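Local structure of SPD1 nuclease (2XGR) at residues A152-P157 with Y163-D168. The protein is an extracellular DNase encoded by a prophage of Streptococcus pyogenes, an endonuclease of the His-Me finger clan that probably binds a metal ion to hydrolyse nucleic acid. Numbering follows the deposited sequence. Where two conformers were deposited one is given.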
ATOM      1  N   ALA A 152      -1.757  -4.272 -16.636  1.00 12.30           N
ATOM      2  CA  ALA A 152      -1.746  -3.295 -15.525  1.00 12.67           C
ATOM      3  C   ALA A 152      -2.686  -2.140 -15.923  1.00 13.10           C
ATOM      4  O   ALA A 152      -2.739  -1.741 -17.100  1.00 12.42           O
ATOM      5  CB  ALA A 152      -0.364  -2.780 -15.301  1.00 12.79           C
ATOM      6  N   ASN A 153      -3.501  -1.652 -14.979  1.00  9.17           N
ATOM      7  CA  ASN A 153      -4.384  -0.575 -15.252  1.00  8.09           C
ATOM      8  C   ASN A 153      -4.355   0.367 -14.065  1.00  8.40           C
ATOM      9  O   ASN A 153      -5.084   0.135 -13.062  1.00  8.31           O
ATOM     10  CB  ASN A 153      -5.828  -1.074 -15.506  1.00  9.35           C
ATOM     11  CG  ASN A 153      -6.753   0.036 -15.897  1.00 10.98           C
ATOM     12  OD1 ASN A 153      -6.348   1.207 -15.969  1.00 13.28           O
ATOM     13  ND2 ASN A 153      -8.017  -0.313 -16.189  1.00 12.43           N
ATOM     14  N   ASP A 154      -3.513   1.384 -14.123  1.00  8.56           N
ATOM     15  CA  ASP A 154      -3.409   2.289 -12.946  1.00  9.41           C
ATOM     16  C   ASP A 154      -4.583   3.291 -12.859  1.00  9.93           C
ATOM     17  O   ASP A 154      -4.608   4.090 -11.963  1.00 11.18           O
ATOM     18  CB  ASP A 154      -2.041   3.010 -12.878  1.00 10.37           C
ATOM     19  CG  ASP A 154      -1.881   4.084 -13.946  1.00 16.28           C
ATOM     20  OD1 ASP A 154      -2.834   4.321 -14.759  1.00 15.19           O
ATOM     21  OD2 ASP A 154      -0.759   4.661 -13.984  1.00 16.60           O
ATOM     22  N   SER A 155      -5.559   3.207 -13.786  1.00  8.52           N
ATOM     23  CA  SER A 155      -6.823   3.947 -13.668  0.50  9.95           C
ATOM     24  C   SER A 155      -7.866   3.279 -12.781  1.00  9.90           C
ATOM     25  O   SER A 155      -8.897   3.892 -12.463  1.00 10.42           O
ATOM     26  CB  SER A 155      -7.448   4.199 -15.051  0.50 12.09           C
ATOM     27  OG  SER A 155      -6.496   4.768 -15.942  0.50 13.59           O
ATOM     28  N   ASN A 156      -7.658   2.019 -12.460  1.00 10.84           N
ATOM     29  CA  ASN A 156      -8.713   1.218 -11.826  1.00 10.15           C
ATOM     30  C   ASN A 156      -8.585   1.388 -10.284  1.00  9.63           C
ATOM     31  O   ASN A 156      -7.632   0.881  -9.698  1.00 10.98           O
ATOM     32  CB  ASN A 156      -8.537  -0.259 -12.173  1.00  9.87           C
ATOM     33  CG  ASN A 156      -9.605  -1.126 -11.562  1.00 11.73           C
ATOM     34  OD1 ASN A 156     -10.442  -0.656 -10.792  1.00 11.49           O
ATOM     35  ND2 ASN A 156      -9.601  -2.396 -11.918  1.00  9.53           N
ATOM     36  N   PRO A 157      -9.534   2.112  -9.631  1.00  9.45           N
ATOM     37  CA  PRO A 157      -9.378   2.308  -8.159  1.00  9.86           C
ATOM     38  C   PRO A 157      -9.689   1.096  -7.294  1.00  8.69           C
ATOM     39  O   PRO A 157      -9.668   1.212  -6.042  1.00  9.51           O
ATOM     40  CB  PRO A 157     -10.320   3.506  -7.856  1.00  8.33           C
ATOM     41  CG  PRO A 157     -11.492   3.233  -8.820  1.00 12.56           C
ATOM     42  CD  PRO A 157     -10.829   2.654 -10.114  1.00 10.28           C
ATOM     43  N   TYR A 163      -3.303   3.488  -6.471  1.00  5.92           N
ATOM     44  CA  TYR A 163      -2.963   4.331  -5.294  1.00  4.91           C
ATOM     45  C   TYR A 163      -1.435   4.536  -5.231  1.00  4.48           C
ATOM     46  O   TYR A 163      -0.944   5.653  -4.993  1.00  6.47           O
ATOM     47  CB  TYR A 163      -3.418   3.629  -3.976  1.00  6.74           C
ATOM     48  CG  TYR A 163      -4.929   3.518  -4.003  1.00  5.04           C
ATOM     49  CD1 TYR A 163      -5.747   4.575  -3.568  1.00  7.32           C
ATOM     50  CD2 TYR A 163      -5.496   2.414  -4.596  1.00  3.77           C
ATOM     51  CE1 TYR A 163      -7.145   4.514  -3.742  1.00  7.52           C
ATOM     52  CE2 TYR A 163      -6.931   2.310  -4.758  1.00  5.31           C
ATOM     53  CZ  TYR A 163      -7.732   3.383  -4.312  1.00  5.88           C
ATOM     54  OH  TYR A 163      -9.086   3.264  -4.532  1.00  6.49           O
ATOM     55  N   GLU A 164      -0.668   3.454  -5.397  1.00  5.57           N
ATOM     56  CA  GLU A 164       0.789   3.554  -5.267  1.00  5.81           C
ATOM     57  C   GLU A 164       1.418   4.433  -6.361  1.00  4.80           C
ATOM     58  O   GLU A 164       2.279   5.228  -6.053  1.00  5.87           O
ATOM     59  CB  GLU A 164       1.410   2.155  -5.304  1.00  4.31           C
ATOM     60  CG  GLU A 164       1.076   1.405  -3.971  1.00  6.16           C
ATOM     61  CD  GLU A 164       1.816   0.058  -3.863  1.00  5.39           C
ATOM     62  OE1 GLU A 164       1.868  -0.433  -2.704  1.00  6.23           O
ATOM     63  OE2 GLU A 164       2.322  -0.461  -4.898  1.00  8.15           O
ATOM     64  N   ASN A 165       0.942   4.363  -7.608  1.00  5.87           N
ATOM     65  CA  ASN A 165       1.474   5.257  -8.633  1.00  6.94           C
ATOM     66  C   ASN A 165       1.183   6.724  -8.298  1.00  7.63           C
ATOM     67  O   ASN A 165       2.001   7.629  -8.564  1.00  8.69           O
ATOM     68  CB  ASN A 165       0.899   4.928 -10.042  1.00  6.21           C
ATOM     69  CG  ASN A 165       1.665   3.785 -10.762  1.00  8.36           C
ATOM     70  OD1 ASN A 165       1.399   3.449 -11.969  1.00 13.48           O
ATOM     71  ND2 ASN A 165       2.586   3.185 -10.058  1.00  4.53           N
ATOM     72  N   ARG A 166       0.021   6.981  -7.746  1.00  6.96           N
ATOM     73  CA  ARG A 166      -0.286   8.376  -7.425  1.00  8.12           C
ATOM     74  C   ARG A 166       0.509   8.845  -6.229  1.00  8.54           C
ATOM     75  O   ARG A 166       0.940  10.012  -6.220  1.00  7.66           O
ATOM     76  CB  ARG A 166      -1.787   8.515  -7.215  1.00  8.21           C
ATOM     77  CG  ARG A 166      -2.560   8.452  -8.546  1.00  6.08           C
ATOM     78  CD  ARG A 166      -4.049   8.354  -8.359  1.00  7.51           C
ATOM     79  NE  ARG A 166      -4.717   8.453  -9.699  1.00  9.09           N
ATOM     80  CZ  ARG A 166      -4.653   7.499 -10.640  1.00 11.72           C
ATOM     81  NH1 ARG A 166      -4.053   6.323 -10.469  1.00 10.09           N
ATOM     82  NH2 ARG A 166      -5.250   7.697 -11.819  1.00 11.31           N
ATOM     83  N   LEU A 167       0.693   7.973  -5.217  1.00  6.69           N
ATOM     84  CA  LEU A 167       1.557   8.305  -4.082  1.00  6.23           C
ATOM     85  C   LEU A 167       3.020   8.572  -4.551  1.00  8.00           C
ATOM     86  O   LEU A 167       3.693   9.523  -4.062  1.00  8.09           O
ATOM     87  CB  LEU A 167       1.520   7.154  -3.067  1.00  6.15           C
ATOM     88  CG  LEU A 167       0.193   7.085  -2.280  1.00  6.46           C
ATOM     89  CD1 LEU A 167       0.240   5.738  -1.521  1.00  8.14           C
ATOM     90  CD2 LEU A 167       0.128   8.351  -1.363  1.00  6.01           C
ATOM     91  N   ASP A 168       3.452   7.786  -5.537  1.00  5.58           N
ATOM     92  CA  ASP A 168       4.818   7.950  -6.133  1.00  7.15           C
ATOM     93  C   ASP A 168       4.905   9.321  -6.818  1.00  7.74           C
ATOM     94  O   ASP A 168       5.864  10.061  -6.623  1.00  8.40           O
ATOM     95  CB  ASP A 168       5.023   6.811  -7.138  1.00  7.84           C
ATOM     96  CG  ASP A 168       6.311   6.934  -7.904  1.00 16.51           C
ATOM     97  OD1 ASP A 168       7.336   7.065  -7.259  1.00 15.75           O
ATOM     98  OD2 ASP A 168       6.276   6.796  -9.136  1.00 18.17           O
TER
HETATM   99  O   HOH W   1      -4.622   6.568 -14.439  1.00 15.53           O
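Arg166 and Tyr163 each donate a side-chain hydrogen bond to a backbone carbonyl of the loop 152-157. This loop leads into helix 160-173, which carries both residues, in the DNA/RNA non-specific endonuclease domain. The middle of the loop is a type I beta turn, Asn153 to Asn156. Arg166 NH1 reaches Asp154 O at 2.7 Å, nearly along the C=O axis, with an N-H...O angle of 151°. The oxygen lies at the guanidinium edge, tilted 17° from its plane. The chain of Arg166 is extended from CG to NE, and chi4 (70°) then turns the guanidinium group out of line with it. NH1 also donates to Tyr162 O, whose residue makes a cation-pi contact with Arg166, so two carbonyls fix the rotation of the group.

Tyr163 OH gives its proton to Pro157 O at 2.6 Å, in the carbonyl plane and on a lone pair. Pro157 O sits at the edge of the phenol ring, in its plane. Pro157 CB lies 3.6 Å from Tyr163 OH, so the proline ring packs beside the hydroxyl. Tyr163 OH is also hydrogen-bonded to Ser217 OG, and its side chain touches Leu199 and Tyr201 of strand 196-204. The helix thus ties the loop to the large antiparallel sheet.

Asp154 points toward the helix and crosses Asn165 at about a right angle. Its OD2 is hydrogen-bonded to Tyr35 OH, near the N-terminus of the model. The turn is held from within: Asn156 N donates to Asn153 O, and Asn153 OD1 accepts from Ser155 N in an Asx turn. One water joins loop to helix: it donates to Asp154 OD1 and accepts from Arg166 NH2 at 2.9 Å.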